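Local atomic coordinates of peroxisomal acyl-coenzyme A oxidase 1 (PDB entry 1W07), a protein that catalyses the FAD-dependent, oxygen-consuming desaturation of long- and medium-chain acyl-CoAs to 2-trans-enoyl-CoAs in peroxisomal beta-oxidation, releasing hydrogen peroxide. Residues Glu321-Val324 and Ile325-Lys328; Phe344-Val347 and Gly348-Leu351; Ser533-Ile536 and Ala537-Gln541. The protein carries 1 engineered substitution. All blocks are in the same frame, centred on the assembly; numbering follows the deposited sequence.

Interaction 1: Glu321-Val324 and Ile325-Lys328; sequences ETQV and IDYK. With FAD (flavin-adenine dinucleotide), chain C.
T322 touches D326 and Y327: its methyl CG2 lies 3.4 Å from D326 OD2, and its CB packs 3.7 Å from Y327 OH. OG1 is hydrogen-bonded to G314 O. At Q323 the backbone O accepts D326 N at 2.9 Å, and one water ties the same two residues again, receiving Q323 N while donating to Q323 OE1 and to D326 OD2, the latter at 2.6 Å. The other carboxylate oxygen, OD1, makes a salt bridge to R597. V324 uses its carbonyl to take Y327 N at 3.0 Å, and sends CG1 to within 3.2 Å of the ribose oxygen O4B of FAD. The Y327 ring lays one face over the adenine, CE1 standing 3.4 Å from FAD C6A, while its hydroxyl is held by Q312 O. A leucine in place of Y327 would probably leave the adenine without its flat cover and the Q312 carbonyl without its hydroxyl partner. The cofactor is also hydrogen-bonded by S144, T422 and D426 of the second subunit; here the short 3-10 turn leads to Y327 as N-cap of helix 328-363 and forms one wall of the adenosine end of the FAD pocket.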
ATOM      1  N   GLU B 321      12.015 -25.124 -12.969  1.00 26.59           N
ATOM      2  CA  GLU B 321      12.310 -23.741 -12.613  1.00 22.43           C
ATOM      3  C   GLU B 321      12.641 -23.568 -11.136  1.00 20.19           C
ATOM      4  O   GLU B 321      12.257 -24.385 -10.302  1.00 17.71           O
ATOM      5  CB  GLU B 321      11.149 -22.840 -13.013  1.00 21.01           C
ATOM      6  CG  GLU B 321      11.039 -22.710 -14.511  1.00 24.27           C
ATOM      7  CD  GLU B 321       9.745 -22.082 -14.970  1.00 22.82           C
ATOM      8  OE1 GLU B 321       9.617 -20.841 -14.918  1.00 20.38           O
ATOM      9  OE2 GLU B 321       8.855 -22.849 -15.373  1.00 23.06           O
ATOM     10  N   THR B 322      13.351 -22.485 -10.828  1.00 18.39           N
ATOM     11  CA  THR B 322      13.808 -22.149  -9.476  1.00 16.23           C
ATOM     12  C   THR B 322      12.733 -21.513  -8.587  1.00 14.63           C
ATOM     13  O   THR B 322      11.957 -20.668  -9.038  1.00 13.39           O
ATOM     14  CB  THR B 322      14.996 -21.145  -9.554  1.00 17.66           C
ATOM     15  OG1 THR B 322      15.988 -21.652 -10.457  1.00 16.89           O
ATOM     16  CG2 THR B 322      15.617 -20.916  -8.181  1.00 20.60           C
ATOM     17  N   GLN B 323      12.707 -21.889  -7.312  1.00 14.87           N
ATOM     18  CA  GLN B 323      11.764 -21.303  -6.362  1.00 14.79           C
ATOM     19  C   GLN B 323      12.109 -19.813  -6.262  1.00 15.43           C
ATOM     20  O   GLN B 323      13.287 -19.452  -6.110  1.00 15.83           O
ATOM     21  CB  GLN B 323      11.926 -21.976  -5.005  1.00 12.18           C
ATOM     22  CG  GLN B 323      11.516 -23.439  -4.998  1.00 17.52           C
ATOM     23  CD  GLN B 323      12.089 -24.175  -3.812  1.00 16.78           C
ATOM     24  OE1 GLN B 323      13.256 -24.563  -3.823  1.00 20.27           O
ATOM     25  NE2 GLN B 323      11.286 -24.345  -2.770  1.00 16.60           N
ATOM     26  N   VAL B 324      11.110 -18.937  -6.341  1.00 12.05           N
ATOM     27  CA  VAL B 324      11.406 -17.514  -6.295  1.00 13.26           C
ATOM     28  C   VAL B 324      12.095 -17.109  -5.014  1.00 11.77           C
ATOM     29  O   VAL B 324      12.865 -16.149  -5.001  1.00 12.10           O
ATOM     30  CB  VAL B 324      10.141 -16.628  -6.530  1.00 14.57           C
ATOM     31  CG1 VAL B 324       9.603 -16.892  -7.933  1.00 13.40           C
ATOM     32  CG2 VAL B 324       9.089 -16.877  -5.456  1.00  9.56           C
ATOM     33  N   ILE B 325      11.861 -17.863  -3.943  1.00 11.98           N
ATOM     34  CA  ILE B 325      12.489 -17.548  -2.666  1.00 12.29           C
ATOM     35  C   ILE B 325      14.017 -17.703  -2.713  1.00 14.38           C
ATOM     36  O   ILE B 325      14.712 -17.269  -1.791  1.00 14.88           O
ATOM     37  CB  ILE B 325      11.915 -18.416  -1.535  1.00 14.54           C
ATOM     38  CG1 ILE B 325      12.304 -17.817  -0.179  1.00 15.68           C
ATOM     39  CG2 ILE B 325      12.421 -19.850  -1.650  1.00 19.05           C
ATOM     40  CD1 ILE B 325      11.581 -18.463   1.011  1.00 15.65           C
ATOM     41  N   ASP B 326      14.528 -18.317  -3.782  1.00 14.02           N
ATOM     42  CA  ASP B 326      15.973 -18.512  -3.984  1.00 15.03           C
ATOM     43  C   ASP B 326      16.635 -17.237  -4.557  1.00 16.10           C
ATOM     44  O   ASP B 326      17.853 -17.106  -4.534  1.00 17.46           O
ATOM     45  CB  ASP B 326      16.240 -19.644  -4.988  1.00 17.80           C
ATOM     46  CG  ASP B 326      16.132 -21.041  -4.388  1.00 20.41           C
ATOM     47  OD1 ASP B 326      15.665 -21.195  -3.237  1.00 19.42           O
ATOM     48  OD2 ASP B 326      16.517 -21.996  -5.100  1.00 23.14           O
ATOM     49  N   TYR B 327      15.839 -16.319  -5.098  1.00 15.25           N
ATOM     50  CA  TYR B 327      16.371 -15.092  -5.700  1.00 16.38           C
ATOM     51  C   TYR B 327      16.699 -14.042  -4.643  1.00 17.57           C
ATOM     52  O   TYR B 327      15.878 -13.758  -3.771  1.00 16.46           O
ATOM     53  CB  TYR B 327      15.364 -14.523  -6.707  1.00 18.27           C
ATOM     54  CG  TYR B 327      15.128 -15.410  -7.920  1.00 19.33           C
ATOM     55  CD1 TYR B 327      13.837 -15.623  -8.412  1.00 16.81           C
ATOM     56  CD2 TYR B 327      16.194 -16.028  -8.582  1.00 19.44           C
ATOM     57  CE1 TYR B 327      13.613 -16.432  -9.526  1.00 15.43           C
ATOM     58  CE2 TYR B 327      15.979 -16.834  -9.699  1.00 20.16           C
ATOM     59  CZ  TYR B 327      14.685 -17.037 -10.162  1.00 20.51           C
ATOM     60  OH  TYR B 327      14.469 -17.890 -11.223  1.00 16.49           O
ATOM     61  N   LYS B 328      17.898 -13.462  -4.722  1.00 16.33           N
ATOM     62  CA  LYS B 328      18.342 -12.460  -3.759  1.00 16.37           C
ATOM     63  C   LYS B 328      17.423 -11.245  -3.630  1.00 12.92           C
ATOM     64  O   LYS B 328      17.305 -10.681  -2.551  1.00 14.21           O
ATOM     65  CB  LYS B 328      19.792 -12.040  -4.067  1.00 16.22           C
ATOM     66  CG  LYS B 328      20.826 -13.005  -3.480  1.00 18.16           C
ATOM     67  CD  LYS B 328      20.790 -12.954  -1.953  1.00 15.39           C
ATOM     68  CE  LYS B 328      21.666 -14.015  -1.270  1.00 19.12           C
ATOM     69  NZ  LYS B 328      21.129 -15.410  -1.312  1.00 14.01           N
TER
HETATM   70  PA  FAD C1660       6.075 -14.078 -10.935  1.00 21.64           P
HETATM   71  O1A FAD C1660       6.848 -13.783 -12.163  1.00 24.42           O
HETATM   72  O2A FAD C1660       5.748 -15.488 -10.620  1.00 17.34           O
HETATM   73  O5B FAD C1660       6.833 -13.403  -9.686  1.00 22.19           O
HETATM   74  C5B FAD C1660       6.450 -13.682  -8.336  1.00 19.47           C
HETATM   75  C4B FAD C1660       7.541 -13.195  -7.377  1.00 19.76           C
HETATM   76  O4B FAD C1660       8.777 -13.792  -7.822  1.00 15.69           O
HETATM   77  C3B FAD C1660       7.729 -11.680  -7.490  1.00 16.85           C
HETATM   78  O3B FAD C1660       8.291 -11.172  -6.276  1.00 18.44           O
HETATM   79  C2B FAD C1660       8.733 -11.572  -8.636  1.00 17.50           C
HETATM   80  O2B FAD C1660       9.483 -10.362  -8.506  1.00 17.74           O
HETATM   81  C1B FAD C1660       9.651 -12.742  -8.271  1.00 15.32           C
HETATM   82  N9A FAD C1660      10.430 -13.197  -9.443  1.00 19.44           N
HETATM   83  C8A FAD C1660       9.958 -13.914 -10.465  1.00 21.05           C
HETATM   84  N7A FAD C1660      10.937 -14.165 -11.329  1.00 18.63           N
HETATM   85  C5A FAD C1660      12.048 -13.611 -10.849  1.00 20.55           C
HETATM   86  C6A FAD C1660      13.357 -13.553 -11.310  1.00 19.52           C
HETATM   87  N6A FAD C1660      13.706 -14.163 -12.438  1.00 21.18           N
HETATM   88  N1A FAD C1660      14.309 -12.876 -10.538  1.00 22.83           N
HETATM   89  C2A FAD C1660      13.925 -12.282  -9.329  1.00 19.60           C
HETATM   90  N3A FAD C1660      12.667 -12.355  -8.927  1.00 20.43           N
HETATM   91  C4A FAD C1660      11.733 -12.995  -9.648  1.00 19.44           C
HETATM   92  N1  FAD C1660      -2.338 -12.094 -18.484  1.00 13.38           N
HETATM   93  C2  FAD C1660      -2.842 -12.330 -19.769  1.00 18.64           C
HETATM   94  O2  FAD C1660      -2.358 -13.218 -20.466  1.00 19.46           O
HETATM   95  N3  FAD C1660      -3.932 -11.575 -20.223  1.00 15.09           N
HETATM   96  C4  FAD C1660      -4.517 -10.607 -19.394  1.00 20.12           C
HETATM   97  O4  FAD C1660      -5.476  -9.955 -19.799  1.00 20.62           O
HETATM   98  C4X FAD C1660      -4.011 -10.382 -18.120  1.00 17.01           C
HETATM   99  N5  FAD C1660      -4.628  -9.462 -17.260  1.00 17.67           N
HETATM  100  C5X FAD C1660      -4.147  -9.252 -15.962  1.00 13.91           C
HETATM  101  C6  FAD C1660      -4.848  -8.440 -15.077  1.00  7.99           C
HETATM  102  C7  FAD C1660      -4.453  -8.358 -13.742  1.00 13.11           C
HETATM  103  C7M FAD C1660      -5.270  -7.495 -12.778  1.00 10.62           C
HETATM  104  C8  FAD C1660      -3.346  -9.082 -13.296  1.00 13.47           C
HETATM  105  C8M FAD C1660      -2.911  -9.053 -11.827  1.00 11.11           C
HETATM  106  C9  FAD C1660      -2.638  -9.878 -14.191  1.00 14.89           C
HETATM  107  C9A FAD C1660      -3.032  -9.970 -15.525  1.00 12.03           C
HETATM  108  N10 FAD C1660      -2.382 -10.849 -16.401  1.00 14.57           N
HETATM  109  C10 FAD C1660      -2.921 -11.117 -17.667  1.00 16.03           C
HETATM  110  C1' FAD C1660      -1.163 -11.578 -15.973  1.00 16.49           C
HETATM  111  C2' FAD C1660       0.018 -10.601 -15.985  1.00 17.93           C
HETATM  112  O2' FAD C1660       0.096  -9.964 -17.264  1.00 22.28           O
HETATM  113  C3' FAD C1660       1.376 -11.236 -15.669  1.00 22.00           C
HETATM  114  O3' FAD C1660       1.639 -12.305 -16.583  1.00 26.03           O
HETATM  115  C4' FAD C1660       1.455 -11.769 -14.236  1.00 20.10           C
HETATM  116  O4' FAD C1660       0.843 -10.866 -13.312  1.00 19.62           O
HETATM  117  C5' FAD C1660       2.918 -11.979 -13.844  1.00 20.94           C
HETATM  118  O5' FAD C1660       3.003 -12.233 -12.443  1.00 24.70           O
HETATM  119  P   FAD C1660       3.464 -13.669 -11.887  1.00 22.99           P
HETATM  120  O1P FAD C1660       2.368 -14.186 -11.038  1.00 24.21           O
HETATM  121  O2P FAD C1660       3.940 -14.496 -13.018  1.00 22.72           O
HETATM  122  O3P FAD C1660       4.702 -13.242 -10.951  1.00 23.70           O
HETATM  123  O   HOH W   1      14.813 -23.508  -6.287  1.00 17.99           O

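Interaction 2: Phe344-Val347 and Gly348-Leu351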
ATOM      1  N   PHE B 344       9.817  -6.683  16.120  1.00 17.37           N
ATOM      2  CA  PHE B 344       8.658  -5.992  16.697  1.00 15.85           C
ATOM      3  C   PHE B 344       8.022  -6.810  17.806  1.00 14.83           C
ATOM      4  O   PHE B 344       7.455  -6.266  18.751  1.00 16.95           O
ATOM      5  CB  PHE B 344       7.615  -5.668  15.625  1.00 14.62           C
ATOM      6  CG  PHE B 344       8.106  -4.733  14.550  1.00 12.56           C
ATOM      7  CD1 PHE B 344       9.296  -4.015  14.701  1.00 12.65           C
ATOM      8  CD2 PHE B 344       7.353  -4.549  13.397  1.00 11.57           C
ATOM      9  CE1 PHE B 344       9.720  -3.128  13.710  1.00  9.68           C
ATOM     10  CE2 PHE B 344       7.759  -3.672  12.411  1.00  9.61           C
ATOM     11  CZ  PHE B 344       8.950  -2.955  12.563  1.00 15.74           C
ATOM     12  N   ARG B 345       8.110  -8.129  17.699  1.00 15.92           N
ATOM     13  CA  ARG B 345       7.586  -9.013  18.744  1.00 15.10           C
ATOM     14  C   ARG B 345       8.395  -8.774  20.054  1.00 17.68           C
ATOM     15  O   ARG B 345       7.828  -8.567  21.133  1.00 17.22           O
ATOM     16  CB  ARG B 345       7.759 -10.464  18.278  1.00 18.63           C
ATOM     17  CG  ARG B 345       7.045 -11.505  19.108  1.00 21.90           C
ATOM     18  CD  ARG B 345       5.557 -11.326  18.957  1.00 20.19           C
ATOM     19  NE  ARG B 345       4.827 -12.486  19.438  1.00 23.30           N
ATOM     20  CZ  ARG B 345       3.535 -12.686  19.205  1.00 23.88           C
ATOM     21  NH1 ARG B 345       2.838 -11.803  18.492  1.00 20.52           N
ATOM     22  NH2 ARG B 345       2.938 -13.764  19.688  1.00 26.34           N
ATOM     23  N   PHE B 346       9.725  -8.789  19.946  1.00 18.56           N
ATOM     24  CA  PHE B 346      10.593  -8.590  21.109  1.00 18.00           C
ATOM     25  C   PHE B 346      10.477  -7.167  21.682  1.00 19.06           C
ATOM     26  O   PHE B 346      10.459  -6.979  22.908  1.00 18.86           O
ATOM     27  CB  PHE B 346      12.045  -8.913  20.724  1.00 15.52           C
ATOM     28  CG  PHE B 346      12.258 -10.362  20.312  1.00 16.80           C
ATOM     29  CD1 PHE B 346      13.193 -10.699  19.335  1.00 16.68           C
ATOM     30  CD2 PHE B 346      11.501 -11.386  20.885  1.00 15.82           C
ATOM     31  CE1 PHE B 346      13.365 -12.031  18.929  1.00 19.79           C
ATOM     32  CE2 PHE B 346      11.660 -12.720  20.493  1.00 19.13           C
ATOM     33  CZ  PHE B 346      12.597 -13.043  19.505  1.00 18.39           C
ATOM     34  N   VAL B 347      10.382  -6.168  20.811  1.00 17.28           N
ATOM     35  CA  VAL B 347      10.254  -4.810  21.305  1.00 20.01           C
ATOM     36  C   VAL B 347       8.891  -4.691  21.984  1.00 20.93           C
ATOM     37  O   VAL B 347       8.705  -3.900  22.904  1.00 21.95           O
ATOM     38  CB  VAL B 347      10.399  -3.758  20.166  1.00 21.67           C
ATOM     39  CG1 VAL B 347       9.089  -3.595  19.410  1.00 17.47           C
ATOM     40  CG2 VAL B 347      10.872  -2.430  20.750  1.00 19.84           C
ATOM     41  N   GLY B 348       7.945  -5.506  21.533  1.00 23.42           N
ATOM     42  CA  GLY B 348       6.618  -5.499  22.121  1.00 24.44           C
ATOM     43  C   GLY B 348       6.674  -6.112  23.506  1.00 24.94           C
ATOM     44  O   GLY B 348       5.948  -5.695  24.416  1.00 25.99           O
ATOM     45  N   GLU B 349       7.536  -7.111  23.678  1.00 25.08           N
ATOM     46  CA  GLU B 349       7.680  -7.764  24.980  1.00 27.49           C
ATOM     47  C   GLU B 349       8.225  -6.738  25.965  1.00 28.20           C
ATOM     48  O   GLU B 349       7.760  -6.651  27.105  1.00 27.86           O
ATOM     49  CB  GLU B 349       8.668  -8.937  24.900  1.00 30.14           C
ATOM     50  CG  GLU B 349       8.066 -10.272  24.445  1.00 34.16           C
ATOM     51  CD  GLU B 349       9.127 -11.359  24.240  1.00 36.62           C
ATOM     52  OE1 GLU B 349      10.171 -11.330  24.929  1.00 34.74           O
ATOM     53  OE2 GLU B 349       8.906 -12.257  23.402  1.00 37.50           O
ATOM     54  N   TRP B 350       9.225  -5.977  25.515  1.00 27.45           N
ATOM     55  CA  TRP B 350       9.854  -4.957  26.345  1.00 27.48           C
ATOM     56  C   TRP B 350       8.841  -3.879  26.720  1.00 28.01           C
ATOM     57  O   TRP B 350       8.783  -3.451  27.872  1.00 26.42           O
ATOM     58  CB  TRP B 350      11.034  -4.323  25.605  1.00 25.38           C
ATOM     59  CG  TRP B 350      11.663  -3.192  26.363  1.00 28.57           C
ATOM     60  CD1 TRP B 350      12.507  -3.290  27.438  1.00 29.09           C
ATOM     61  CD2 TRP B 350      11.464  -1.791  26.141  1.00 27.80           C
ATOM     62  NE1 TRP B 350      12.840  -2.034  27.898  1.00 29.60           N
ATOM     63  CE2 TRP B 350      12.215  -1.096  27.121  1.00 29.28           C
ATOM     64  CE3 TRP B 350      10.722  -1.051  25.210  1.00 27.19           C
ATOM     65  CZ2 TRP B 350      12.242   0.303  27.193  1.00 29.05           C
ATOM     66  CZ3 TRP B 350      10.748   0.347  25.285  1.00 25.21           C
ATOM     67  CH2 TRP B 350      11.504   1.004  26.267  1.00 27.24           C
ATOM     68  N   LEU B 351       8.050  -3.439  25.746  1.00 27.23           N
ATOM     69  CA  LEU B 351       7.040  -2.423  25.994  1.00 28.48           C
ATOM     70  C   LEU B 351       6.037  -2.874  27.047  1.00 30.20           C
ATOM     71  O   LEU B 351       5.434  -2.053  27.739  1.00 28.34           O
ATOM     72  CB  LEU B 351       6.306  -2.071  24.702  1.00 31.44           C
ATOM     73  CG  LEU B 351       6.867  -0.890  23.919  1.00 33.50           C
ATOM     74  CD1 LEU B 351       5.995  -0.677  22.692  1.00 32.79           C
ATOM     75  CD2 LEU B 351       6.907   0.376  24.797  1.00 30.34           C
TER
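E349 and F346, three residues apart on helix 328-363, lie side by side and point the same way, the carboxylate oxygen OE2 coming to the edge of the phenyl ring, in its plane, 3.7 Å from F346 CD2. The two flat groups are turned 75° from each other. E349 CG, anti to the carbonyl carbon (chi1 -85°), starts an extended chain that carries the carboxylate back along the helix to the ring. Beneath this pair runs the backbone ladder: W350 N gives to F346 O at 3.1 Å and L351 N to V347 O at 3.0 Å. The CB of W350 rests 3.6 Å from V347 O. Further out, E349 OE1 is salt-bridged to K538, F346 meets F535 edge-to-face, and W350 forms a cation-pi contact with K534, so helix 516-538 covers this flank. F344, V347 and L351 pack on helix 278-309, while R345 is held by W25, S293 and N294. The chemistry implies a divided carboxylate: one oxygen is paired with a lysine, and the other faces the weakly positive rim of an aromatic ring, a placement that probably helps fix the rotation of both groups. R345 NE, 5.7 Å from E349 OE2, is not in contact and would probably add only a weak long-range attraction.

Interaction 3: Ser533-Ile536 and Ala537-Gln541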
ATOM      1  N   SER B 533      18.403  -2.222  19.693  1.00 17.67           N
ATOM      2  CA  SER B 533      18.981  -2.488  21.008  1.00 20.91           C
ATOM      3  C   SER B 533      18.197  -3.527  21.794  1.00 19.78           C
ATOM      4  O   SER B 533      18.782  -4.306  22.536  1.00 18.05           O
ATOM      5  CB  SER B 533      19.103  -1.189  21.828  1.00 19.86           C
ATOM      6  OG  SER B 533      17.838  -0.773  22.311  1.00 25.25           O
ATOM      7  N   LYS B 534      16.876  -3.541  21.639  1.00 19.79           N
ATOM      8  CA  LYS B 534      16.052  -4.518  22.348  1.00 18.29           C
ATOM      9  C   LYS B 534      16.173  -5.920  21.753  1.00 17.81           C
ATOM     10  O   LYS B 534      16.026  -6.915  22.465  1.00 20.55           O
ATOM     11  CB  LYS B 534      14.589  -4.085  22.364  1.00 20.77           C
ATOM     12  CG  LYS B 534      14.391  -2.743  23.024  1.00 27.63           C
ATOM     13  CD  LYS B 534      14.933  -2.765  24.438  1.00 32.10           C
ATOM     14  CE  LYS B 534      14.993  -1.375  25.028  1.00 34.67           C
ATOM     15  NZ  LYS B 534      15.504  -1.435  26.421  1.00 37.39           N
ATOM     16  N   PHE B 535      16.435  -6.003  20.452  1.00 19.06           N
ATOM     17  CA  PHE B 535      16.625  -7.293  19.790  1.00 19.32           C
ATOM     18  C   PHE B 535      17.967  -7.867  20.259  1.00 19.03           C
ATOM     19  O   PHE B 535      18.067  -9.046  20.586  1.00 19.92           O
ATOM     20  CB  PHE B 535      16.626  -7.116  18.267  1.00 17.68           C
ATOM     21  CG  PHE B 535      16.238  -8.354  17.504  1.00 16.59           C
ATOM     22  CD1 PHE B 535      15.668  -8.245  16.242  1.00 18.80           C
ATOM     23  CD2 PHE B 535      16.427  -9.624  18.048  1.00 18.93           C
ATOM     24  CE1 PHE B 535      15.285  -9.386  15.528  1.00 21.45           C
ATOM     25  CE2 PHE B 535      16.049 -10.769  17.347  1.00 20.00           C
ATOM     26  CZ  PHE B 535      15.474 -10.647  16.079  1.00 19.78           C
ATOM     27  N   ILE B 536      19.002  -7.029  20.284  1.00 21.79           N
ATOM     28  CA  ILE B 536      20.329  -7.448  20.739  1.00 23.32           C
ATOM     29  C   ILE B 536      20.254  -7.866  22.219  1.00 23.82           C
ATOM     30  O   ILE B 536      20.943  -8.790  22.654  1.00 22.78           O
ATOM     31  CB  ILE B 536      21.359  -6.293  20.581  1.00 24.28           C
ATOM     32  CG1 ILE B 536      21.574  -6.002  19.098  1.00 24.76           C
ATOM     33  CG2 ILE B 536      22.673  -6.647  21.282  1.00 24.09           C
ATOM     34  CD1 ILE B 536      22.546  -4.867  18.817  1.00 25.90           C
ATOM     35  N   ALA B 537      19.412  -7.180  22.988  1.00 22.68           N
ATOM     36  CA  ALA B 537      19.258  -7.500  24.402  1.00 21.52           C
ATOM     37  C   ALA B 537      18.551  -8.840  24.547  1.00 25.12           C
ATOM     38  O   ALA B 537      18.829  -9.611  25.468  1.00 23.33           O
ATOM     39  CB  ALA B 537      18.454  -6.415  25.107  1.00 22.72           C
ATOM     40  N   LYS B 538      17.631  -9.117  23.630  1.00 25.65           N
ATOM     41  CA  LYS B 538      16.877 -10.358  23.680  1.00 25.33           C
ATOM     42  C   LYS B 538      17.800 -11.552  23.524  1.00 24.84           C
ATOM     43  O   LYS B 538      17.592 -12.591  24.157  1.00 22.82           O
ATOM     44  CB  LYS B 538      15.824 -10.383  22.574  1.00 26.26           C
ATOM     45  CG  LYS B 538      14.977 -11.654  22.554  1.00 26.01           C
ATOM     46  CD  LYS B 538      14.127 -11.780  23.812  1.00 27.15           C
ATOM     47  CE  LYS B 538      13.279 -13.046  23.780  1.00 30.07           C
ATOM     48  NZ  LYS B 538      12.373 -13.122  24.959  1.00 27.63           N
ATOM     49  N   LEU B 539      18.817 -11.397  22.683  1.00 23.97           N
ATOM     50  CA  LEU B 539      19.774 -12.467  22.420  1.00 28.14           C
ATOM     51  C   LEU B 539      20.691 -12.731  23.608  1.00 29.92           C
ATOM     52  O   LEU B 539      21.391 -13.744  23.636  1.00 31.30           O
ATOM     53  CB  LEU B 539      20.629 -12.122  21.200  1.00 27.71           C
ATOM     54  CG  LEU B 539      19.901 -11.837  19.891  1.00 25.96           C
ATOM     55  CD1 LEU B 539      20.920 -11.476  18.831  1.00 27.94           C
ATOM     56  CD2 LEU B 539      19.097 -13.047  19.462  1.00 27.87           C
ATOM     57  N   GLU B 540      20.692 -11.818  24.575  1.00 30.57           N
ATOM     58  CA  GLU B 540      21.536 -11.970  25.756  1.00 32.86           C
ATOM     59  C   GLU B 540      20.851 -12.860  26.788  1.00 32.42           C
ATOM     60  O   GLU B 540      21.466 -13.283  27.764  1.00 32.41           O
ATOM     61  CB  GLU B 540      21.841 -10.604  26.371  1.00 33.33           C
ATOM     62  CG  GLU B 540      22.379  -9.595  25.373  1.00 41.25           C
ATOM     63  CD  GLU B 540      22.876  -8.324  26.034  1.00 44.24           C
ATOM     64  OE1 GLU B 540      22.214  -7.839  26.977  1.00 46.94           O
ATOM     65  OE2 GLU B 540      23.923  -7.804  25.596  1.00 46.57           O
ATOM     66  N   GLN B 541      19.571 -13.134  26.562  1.00 32.69           N
ATOM     67  CA  GLN B 541      18.792 -13.972  27.462  1.00 31.89           C
ATOM     68  C   GLN B 541      19.062 -15.447  27.168  1.00 33.66           C
ATOM     69  O   GLN B 541      19.679 -15.793  26.155  1.00 32.94           O
ATOM     70  CB  GLN B 541      17.301 -13.693  27.284  1.00 33.94           C
ATOM     71  CG  GLN B 541      16.836 -12.318  27.771  1.00 34.02           C
ATOM     72  CD  GLN B 541      15.366 -12.065  27.468  1.00 34.14           C
ATOM     73  OE1 GLN B 541      14.597 -13.005  27.255  1.00 32.66           O
ATOM     74  NE2 GLN B 541      14.967 -10.797  27.462  1.00 29.08           N
TER
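F535 and L539, with the backbone from S533 to E540, make a local contact where the last turn or so of helix 516-538 runs out into a type I beta turn, K538 to Q541, in the alpha-helical C-terminal part of the acyl-CoA oxidase fold. Regular helical bonds carry the chain into it, A537 N giving to S533 O and K538 N to K534 O, each at 3.0 Å. L539 N then serves two carbonyls, F535 O at 3.2 Å and, weakly, I536 O at 3.4 Å, so the pattern shifts from four residues to three as the turn is reached. E540 N continues it by bonding to A537 O. The side chains follow the same course. F535 and L539, four apart, make a loose apolar contact, F535 CE2 to L539 CD2 at 4.4 Å, with the methyl approaching the ring obliquely; L539 CG also sits 3.4 Å from F535 O. The methylene CG of E540 lies 3.2 Å from I536 O, a consequence of its first torsion (chi1 -51°), which sets CG anti to its own carbonyl carbon. On the inner side, F535, I536 and L539 all touch C556 of helix 548-566, and I536 also meets P480 and L484 of helix 480-503. The chain of K538, a residue already paired with E349, is bent at chi2 (65°) and otherwise extended; it brings the ammonium to the side-chain amide at the far end of the turn, where K538 NZ donates to Q541 OE1 at 3.2 Å.

Interactions 2 and 3 touch each other and join helix 328-363 to helix 516-538, linking the C-alpha1 helical domain to the C-terminal helical part by charge, cation-pi and ring contacts. Interaction 1 lies on the loop that leads into that same helix 328-363, yet its centre is about 32 Å from that of interaction 2. Interactions 1 and 2 are buried, the first against a cofactor and the second among neighbouring helices; interaction 3 is only partly buried and ends in exposed E540 and Q541. In chemistry they differ: a water and an adenine mark the first, a carboxylate beside an aromatic edge the second, and backbone bonds, light apolar packing and two lysines reaching toward helix 328-363 the third.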